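Local coordinates for protein esterase D (Lactobacillus rhamnosus, PDB 3DKR) that probably hydrolyses carboxylic esters, as a member of the alpha/beta-hydrolase fold with a catalytic triad, at residues 108-122 / 175-189. Numbering follows the deposited sequence.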
ATOM      1  N   MET A 108       0.955   1.950  -8.223  1.00 14.63           N
ATOM      2  CA  MET A 108       0.439   2.459  -9.489  1.00 15.26           C
ATOM      3  C   MET A 108       1.528   3.230 -10.223  1.00 15.16           C
ATOM      4  O   MET A 108       1.650   3.095 -11.445  1.00 15.83           O
ATOM      5  CB  MET A 108      -0.822   3.291  -9.284  1.00 15.75           C
ATOM      6  CG  MET A 108      -2.017   2.493  -8.763  1.00 15.84           C
ATOM      7  SD  MET A 108      -2.404   0.960  -9.671  1.00 16.14           S
ATOM      8  CE  MET A 108      -2.462   1.572 -11.363  1.00 17.65           C
ATOM      9  N   LYS A 109       2.330   4.026  -9.518  1.00 15.06           N
ATOM     10  CA  LYS A 109       3.397   4.768 -10.187  1.00 14.82           C
ATOM     11  C   LYS A 109       4.444   3.800 -10.759  1.00 15.06           C
ATOM     12  O   LYS A 109       5.024   4.050 -11.820  1.00 15.71           O
ATOM     13  CB  LYS A 109       4.048   5.801  -9.269  1.00 15.07           C
ATOM     14  CG  LYS A 109       4.864   6.838 -10.014  1.00 16.45           C
ATOM     15  CD  LYS A 109       5.472   7.857  -9.072  1.00 17.57           C
ATOM     16  CE  LYS A 109       6.246   8.935  -9.821  1.00 18.84           C
ATOM     17  NZ  LYS A 109       5.359   9.948 -10.469  1.00 18.14           N
ATOM     18  N   ALA A 110       4.657   2.681 -10.063  1.00 14.63           N
ATOM     19  CA  ALA A 110       5.516   1.610 -10.569  1.00 15.23           C
ATOM     20  C   ALA A 110       4.991   1.045 -11.887  1.00 15.93           C
ATOM     21  O   ALA A 110       5.741   0.928 -12.864  1.00 16.82           O
ATOM     22  CB  ALA A 110       5.646   0.508  -9.517  1.00 15.39           C
ATOM     23  N   LEU A 111       3.701   0.716 -11.935  1.00 15.76           N
ATOM     24  CA  LEU A 111       3.108   0.208 -13.183  1.00 15.96           C
ATOM     25  C   LEU A 111       3.269   1.232 -14.321  1.00 16.71           C
ATOM     26  O   LEU A 111       3.539   0.864 -15.478  1.00 17.10           O
ATOM     27  CB  LEU A 111       1.639  -0.169 -12.997  1.00 16.79           C
ATOM     28  CG  LEU A 111       1.379  -1.341 -12.048  1.00 16.67           C
ATOM     29  CD1 LEU A 111      -0.113  -1.581 -11.881  1.00 18.31           C
ATOM     30  CD2 LEU A 111       2.078  -2.599 -12.528  1.00 19.01           C
ATOM     31  N   GLU A 112       3.100   2.507 -13.991  1.00 16.31           N
ATOM     32  CA  GLU A 112       3.201   3.585 -14.981  1.00 16.12           C
ATOM     33  C   GLU A 112       4.620   3.807 -15.515  1.00 16.78           C
ATOM     34  O   GLU A 112       4.791   4.175 -16.680  1.00 18.11           O
ATOM     35  CB  GLU A 112       2.744   4.905 -14.359  1.00 16.14           C
ATOM     36  CG  GLU A 112       1.271   4.987 -13.989  1.00 15.77           C
ATOM     37  CD  GLU A 112       0.912   6.198 -13.094  1.00 15.75           C
ATOM     38  OE1 GLU A 112       1.823   6.915 -12.614  1.00 17.53           O
ATOM     39  OE2 GLU A 112      -0.315   6.425 -12.908  1.00 16.86           O
ATOM     40  N   THR A 113       5.628   3.688 -14.652  1.00 17.24           N
ATOM     41  CA  THR A 113       6.958   4.249 -14.966  1.00 17.60           C
ATOM     42  C   THR A 113       8.171   3.320 -14.848  1.00 18.31           C
ATOM     43  O   THR A 113       9.259   3.688 -15.312  1.00 18.70           O
ATOM     44  CB  THR A 113       7.249   5.503 -14.101  1.00 18.24           C
ATOM     45  OG1 THR A 113       7.464   5.118 -12.744  1.00 18.74           O
ATOM     46  CG2 THR A 113       6.104   6.512 -14.183  1.00 18.63           C
ATOM     47  N   LEU A 114       8.015   2.167 -14.188  1.00 17.85           N
ATOM     48  CA  LEU A 114       9.155   1.272 -13.957  1.00 18.13           C
ATOM     49  C   LEU A 114       9.069   0.065 -14.875  1.00 18.71           C
ATOM     50  O   LEU A 114       7.965  -0.399 -15.197  1.00 17.75           O
ATOM     51  CB  LEU A 114       9.192   0.816 -12.502  1.00 18.15           C
ATOM     52  CG  LEU A 114       9.430   1.911 -11.466  1.00 18.98           C
ATOM     53  CD1 LEU A 114       9.400   1.359 -10.036  1.00 18.58           C
ATOM     54  CD2 LEU A 114      10.736   2.665 -11.711  1.00 20.05           C
ATOM     55  N   PRO A 115      10.229  -0.466 -15.283  1.00 19.57           N
ATOM     56  CA  PRO A 115      10.219  -1.599 -16.203  1.00 19.54           C
ATOM     57  C   PRO A 115      10.065  -2.961 -15.535  1.00 18.91           C
ATOM     58  O   PRO A 115      10.337  -3.109 -14.341  1.00 19.51           O
ATOM     59  CB  PRO A 115      11.604  -1.514 -16.841  1.00 19.81           C
ATOM     60  CG  PRO A 115      12.457  -0.994 -15.779  1.00 19.90           C
ATOM     61  CD  PRO A 115      11.608  -0.039 -14.969  1.00 19.90           C
ATOM     62  N   GLY A 116       9.665  -3.955 -16.324  1.00 19.15           N
ATOM     63  CA  GLY A 116       9.765  -5.347 -15.919  1.00 18.82           C
ATOM     64  C   GLY A 116       8.662  -5.847 -15.001  1.00 18.00           C
ATOM     65  O   GLY A 116       8.784  -6.926 -14.448  1.00 18.41           O
ATOM     66  N   ILE A 117       7.582  -5.080 -14.840  1.00 17.23           N
ATOM     67  CA  ILE A 117       6.478  -5.498 -13.958  1.00 16.57           C
ATOM     68  C   ILE A 117       5.311  -6.133 -14.728  1.00 16.74           C
ATOM     69  O   ILE A 117       4.765  -5.540 -15.657  1.00 16.87           O
ATOM     70  CB  ILE A 117       5.941  -4.314 -13.118  1.00 16.89           C
ATOM     71  CG1 ILE A 117       7.075  -3.647 -12.333  1.00 17.22           C
ATOM     72  CG2 ILE A 117       4.839  -4.804 -12.165  1.00 16.75           C
ATOM     73  CD1 ILE A 117       6.701  -2.275 -11.710  1.00 16.84           C
ATOM     74  N   THR A 118       4.915  -7.337 -14.333  1.00 15.97           N
ATOM     75  CA  THR A 118       3.830  -8.051 -15.016  1.00 16.25           C
ATOM     76  C   THR A 118       2.461  -7.435 -14.762  1.00 16.41           C
ATOM     77  O   THR A 118       1.684  -7.264 -15.693  1.00 16.88           O
ATOM     78  CB  THR A 118       3.814  -9.528 -14.586  1.00 16.11           C
ATOM     79  OG1 THR A 118       5.005 -10.153 -15.080  1.00 18.31           O
ATOM     80  CG2 THR A 118       2.593 -10.276 -15.106  1.00 18.09           C
ATOM     81  N   ALA A 119       2.164  -7.130 -13.497  1.00 16.11           N
ATOM     82  CA  ALA A 119       0.862  -6.607 -13.123  1.00 15.93           C
ATOM     83  C   ALA A 119       0.927  -6.132 -11.669  1.00 15.88           C
ATOM     84  O   ALA A 119       1.958  -6.269 -11.014  1.00 15.82           O
ATOM     85  CB  ALA A 119      -0.215  -7.661 -13.310  1.00 16.12           C
ATOM     86  N   GLY A 120      -0.151  -5.553 -11.177  1.00 15.85           N
ATOM     87  CA  GLY A 120      -0.116  -5.006  -9.819  1.00 16.27           C
ATOM     88  C   GLY A 120      -1.405  -4.306  -9.517  1.00 15.99           C
ATOM     89  O   GLY A 120      -2.384  -4.478 -10.230  1.00 16.55           O
ATOM     90  N   GLY A 121      -1.427  -3.518  -8.450  1.00 15.31           N
ATOM     91  CA  GLY A 121      -2.645  -2.808  -8.092  1.00 15.05           C
ATOM     92  C   GLY A 121      -2.706  -2.412  -6.632  1.00 14.86           C
ATOM     93  O   GLY A 121      -1.676  -2.268  -5.968  1.00 14.48           O
ATOM     94  N   VAL A 122      -3.925  -2.229  -6.143  1.00 14.56           N
ATOM     95  CA  VAL A 122      -4.147  -1.643  -4.841  1.00 14.63           C
ATOM     96  C   VAL A 122      -5.146  -2.448  -4.023  1.00 15.07           C
ATOM     97  O   VAL A 122      -6.043  -3.098  -4.566  1.00 15.10           O
ATOM     98  CB  VAL A 122      -4.622  -0.185  -4.949  1.00 14.74           C
ATOM     99  CG1 VAL A 122      -3.680   0.629  -5.872  1.00 15.82           C
ATOM    100  CG2 VAL A 122      -6.062  -0.123  -5.456  1.00 14.77           C
ATOM    101  N   THR A 175      -0.222  13.541  -9.177  1.00 16.49           N
ATOM    102  CA  THR A 175       0.631  13.334 -10.352  1.00 16.86           C
ATOM    103  C   THR A 175       0.517  11.892 -10.839  1.00 17.07           C
ATOM    104  O   THR A 175       0.383  11.633 -12.040  1.00 18.18           O
ATOM    105  CB  THR A 175       2.063  13.684 -10.037  1.00 17.71           C
ATOM    106  OG1 THR A 175       2.114  15.086  -9.713  1.00 18.74           O
ATOM    107  CG2 THR A 175       2.983  13.364 -11.219  1.00 18.15           C
ATOM    108  N   VAL A 176       0.542  10.949  -9.902  1.00 16.04           N
ATOM    109  CA  VAL A 176       0.300   9.554 -10.245  1.00 16.20           C
ATOM    110  C   VAL A 176      -1.057   9.380 -10.921  1.00 16.63           C
ATOM    111  O   VAL A 176      -1.162   8.696 -11.943  1.00 17.28           O
ATOM    112  CB  VAL A 176       0.429   8.633  -9.000  1.00 16.30           C
ATOM    113  CG1 VAL A 176       0.048   7.186  -9.356  1.00 17.48           C
ATOM    114  CG2 VAL A 176       1.840   8.694  -8.443  1.00 15.43           C
ATOM    115  N   ALA A 177      -2.092  10.051 -10.423  1.00 16.35           N
ATOM    116  CA  ALA A 177      -3.417   9.926 -11.013  1.00 16.70           C
ATOM    117  C   ALA A 177      -3.427  10.437 -12.452  1.00 16.83           C
ATOM    118  O   ALA A 177      -4.049   9.823 -13.313  1.00 16.85           O
ATOM    119  CB  ALA A 177      -4.455  10.645 -10.193  1.00 16.93           C
ATOM    120  N   ALA A 178      -2.722  11.544 -12.699  1.00 17.04           N
ATOM    121  CA  ALA A 178      -2.669  12.155 -14.045  1.00 17.90           C
ATOM    122  C   ALA A 178      -1.964  11.258 -15.063  1.00 18.64           C
ATOM    123  O   ALA A 178      -2.150  11.430 -16.274  1.00 19.73           O
ATOM    124  CB  ALA A 178      -1.996  13.503 -13.981  1.00 18.67           C
ATOM    125  N   ASP A 179      -1.157  10.321 -14.575  1.00 17.96           N
ATOM    126  CA  ASP A 179      -0.404   9.398 -15.430  1.00 18.00           C
ATOM    127  C   ASP A 179      -1.030   8.006 -15.540  1.00 17.85           C
ATOM    128  O   ASP A 179      -0.405   7.101 -16.081  1.00 17.62           O
ATOM    129  CB  ASP A 179       1.029   9.238 -14.906  1.00 18.16           C
ATOM    130  CG  ASP A 179       1.949  10.359 -15.332  1.00 21.44           C
ATOM    131  OD1 ASP A 179       1.636  11.087 -16.315  1.00 24.57           O
ATOM    132  OD2 ASP A 179       3.009  10.514 -14.692  1.00 22.81           O
ATOM    133  N   LEU A 180      -2.237   7.809 -15.019  1.00 18.00           N
ATOM    134  CA  LEU A 180      -2.863   6.474 -15.049  1.00 17.77           C
ATOM    135  C   LEU A 180      -3.062   5.952 -16.484  1.00 18.47           C
ATOM    136  O   LEU A 180      -3.089   4.736 -16.709  1.00 18.22           O
ATOM    137  CB  LEU A 180      -4.175   6.465 -14.291  1.00 17.99           C
ATOM    138  CG  LEU A 180      -4.040   6.517 -12.764  1.00 16.66           C
ATOM    139  CD1 LEU A 180      -5.401   6.820 -12.172  1.00 16.44           C
ATOM    140  CD2 LEU A 180      -3.463   5.210 -12.197  1.00 18.10           C
ATOM    141  N   ASN A 181      -3.167   6.869 -17.443  1.00 18.68           N
ATOM    142  CA  ASN A 181      -3.218   6.487 -18.860  1.00 19.88           C
ATOM    143  C   ASN A 181      -2.002   5.691 -19.302  1.00 20.31           C
ATOM    144  O   ASN A 181      -2.055   4.977 -20.319  1.00 21.34           O
ATOM    145  CB  ASN A 181      -3.385   7.726 -19.760  1.00 19.89           C
ATOM    146  CG  ASN A 181      -2.187   8.636 -19.734  1.00 21.28           C
ATOM    147  OD1 ASN A 181      -1.297   8.529 -20.577  1.00 24.82           O
ATOM    148  ND2 ASN A 181      -2.151   9.555 -18.762  1.00 21.02           N
ATOM    149  N   LEU A 182      -0.896   5.824 -18.576  1.00 20.18           N
ATOM    150  CA  LEU A 182       0.334   5.115 -18.932  1.00 20.21           C
ATOM    151  C   LEU A 182       0.289   3.625 -18.593  1.00 20.08           C
ATOM    152  O   LEU A 182       1.118   2.847 -19.101  1.00 21.19           O
ATOM    153  CB  LEU A 182       1.542   5.753 -18.259  1.00 21.11           C
ATOM    154  CG  LEU A 182       1.887   7.187 -18.657  1.00 21.08           C
ATOM    155  CD1 LEU A 182       3.124   7.641 -17.911  1.00 22.31           C
ATOM    156  CD2 LEU A 182       2.090   7.293 -20.188  1.00 24.14           C
ATOM    157  N   VAL A 183      -0.652   3.205 -17.749  1.00 19.09           N
ATOM    158  CA  VAL A 183      -0.666   1.815 -17.295  1.00 18.89           C
ATOM    159  C   VAL A 183      -1.192   0.882 -18.381  1.00 18.56           C
ATOM    160  O   VAL A 183      -2.331   1.008 -18.814  1.00 19.25           O
ATOM    161  CB  VAL A 183      -1.533   1.610 -16.048  1.00 18.18           C
ATOM    162  CG1 VAL A 183      -1.511   0.135 -15.614  1.00 20.05           C
ATOM    163  CG2 VAL A 183      -1.033   2.498 -14.909  1.00 19.17           C
ATOM    164  N   LYS A 184      -0.346  -0.052 -18.813  1.00 18.97           N
ATOM    165  CA  LYS A 184      -0.754  -1.068 -19.782  1.00 19.34           C
ATOM    166  C   LYS A 184      -1.031  -2.436 -19.146  1.00 18.67           C
ATOM    167  O   LYS A 184      -1.724  -3.281 -19.733  1.00 18.44           O
ATOM    168  CB  LYS A 184       0.329  -1.230 -20.844  1.00 20.83           C
ATOM    169  CG  LYS A 184       0.665   0.020 -21.650  1.00 22.84           C
ATOM    170  CD  LYS A 184      -0.535   0.773 -22.185  1.00 27.44           C
ATOM    171  CE  LYS A 184      -0.112   2.079 -22.876  1.00 28.15           C
ATOM    172  NZ  LYS A 184      -0.863   3.277 -22.344  1.00 31.95           N
ATOM    173  N   GLN A 185      -0.485  -2.665 -17.951  1.00 17.66           N
ATOM    174  CA  GLN A 185      -0.564  -3.961 -17.302  1.00 17.35           C
ATOM    175  C   GLN A 185      -1.951  -4.239 -16.754  1.00 17.10           C
ATOM    176  O   GLN A 185      -2.685  -3.296 -16.407  1.00 17.24           O
ATOM    177  CB  GLN A 185       0.403  -4.048 -16.115  1.00 17.30           C
ATOM    178  CG  GLN A 185       1.871  -3.890 -16.454  1.00 17.03           C
ATOM    179  CD  GLN A 185       2.375  -2.475 -16.297  1.00 17.97           C
ATOM    180  OE1 GLN A 185       1.612  -1.516 -16.415  1.00 17.57           O
ATOM    181  NE2 GLN A 185       3.676  -2.337 -16.027  1.00 18.63           N
ATOM    182  N   PRO A 186      -2.293  -5.527 -16.606  1.00 17.13           N
ATOM    183  CA  PRO A 186      -3.437  -5.886 -15.794  1.00 17.09           C
ATOM    184  C   PRO A 186      -3.335  -5.223 -14.412  1.00 16.92           C
ATOM    185  O   PRO A 186      -2.252  -5.222 -13.809  1.00 17.60           O
ATOM    186  CB  PRO A 186      -3.315  -7.411 -15.671  1.00 18.00           C
ATOM    187  CG  PRO A 186      -2.545  -7.814 -16.876  1.00 17.16           C
ATOM    188  CD  PRO A 186      -1.617  -6.715 -17.168  1.00 17.35           C
ATOM    189  N   THR A 187      -4.443  -4.658 -13.948  1.00 16.96           N
ATOM    190  CA  THR A 187      -4.485  -3.958 -12.654  1.00 16.37           C
ATOM    191  C   THR A 187      -5.582  -4.514 -11.758  1.00 16.64           C
ATOM    192  O   THR A 187      -6.726  -4.693 -12.180  1.00 18.04           O
ATOM    193  CB  THR A 187      -4.700  -2.464 -12.863  1.00 16.52           C
ATOM    194  OG1 THR A 187      -3.685  -1.957 -13.731  1.00 17.46           O
ATOM    195  CG2 THR A 187      -4.674  -1.704 -11.532  1.00 17.39           C
ATOM    196  N   PHE A 188      -5.208  -4.760 -10.506  1.00 15.58           N
ATOM    197  CA  PHE A 188      -6.099  -5.245  -9.463  1.00 15.45           C
ATOM    198  C   PHE A 188      -6.534  -4.074  -8.602  1.00 15.47           C
ATOM    199  O   PHE A 188      -5.714  -3.249  -8.204  1.00 15.92           O
ATOM    200  CB  PHE A 188      -5.367  -6.272  -8.587  1.00 15.82           C
ATOM    201  CG  PHE A 188      -6.221  -6.874  -7.516  1.00 15.87           C
ATOM    202  CD1 PHE A 188      -6.937  -8.043  -7.754  1.00 15.70           C
ATOM    203  CD2 PHE A 188      -6.357  -6.259  -6.281  1.00 16.19           C
ATOM    204  CE1 PHE A 188      -7.751  -8.601  -6.767  1.00 16.97           C
ATOM    205  CE2 PHE A 188      -7.157  -6.818  -5.295  1.00 17.49           C
ATOM    206  CZ  PHE A 188      -7.870  -7.984  -5.546  1.00 17.58           C
ATOM    207  N   ILE A 189      -7.828  -4.015  -8.305  1.00 15.51           N
ATOM    208  CA  ILE A 189      -8.363  -2.997  -7.389  1.00 15.75           C
ATOM    209  C   ILE A 189      -9.243  -3.644  -6.341  1.00 16.43           C
ATOM    210  O   ILE A 189     -10.261  -4.260  -6.672  1.00 16.49           O
ATOM    211  CB  ILE A 189      -9.186  -1.917  -8.115  1.00 15.83           C
ATOM    212  CG1 ILE A 189      -8.334  -1.222  -9.175  1.00 15.51           C
ATOM    213  CG2 ILE A 189      -9.739  -0.915  -7.082  1.00 15.70           C
ATOM    214  CD1 ILE A 189      -9.082  -0.190 -10.057  1.00 17.78           C
TER
HETATM  215  O   HOH W   1       3.487   9.077 -12.463  1.00 20.51           O
HETATM  216  O   HOH W   2       3.812   2.659 -18.786  1.00 27.25           O
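Gln185 reaches from the loop before strand 187-192 to the C-terminal end of helix 101-113 and the turn that follows it. Its CB lies against Thr118 O and Ala119 CA, CG rests against the carbonyl oxygens of Ile117 and Thr118, and CD packs 3.8 Å from Leu111 CD2. A bend at chi2 (95°) turns the amide so that OE1 lies against Leu111 CB at 3.7 Å and NE2 donates to Leu111 O at 3.3 Å, in the carbonyl plane and on a lone pair, and more weakly to Ile117 O. With an alanine here, the carbonyls of Leu111 and Ile117 would probably lose this amide donor, and a gap would open beside Leu111.

Farther along, Glu112 passes alongside Val183, Glu112 CG 3.5 Å from Val183 CG2. Its OE2 lies 2.6 Å from Val176 O, while a water joins OE1 to Asp179 OD2 and Lys109 NZ, which probably eases the proximity of the two carboxylates. Met108 CE touches Leu180 CD2, Val183 CG2 and Thr187 CG2.

Strands 119-122 and 187-192 run parallel, with Phe188 N bonded to Gly120 O and Phe188 O to Val122 N. Strand 94-99 flanks 119-122 on its other edge, and helix 202-209 packs on Val122, Leu180 and Ile189.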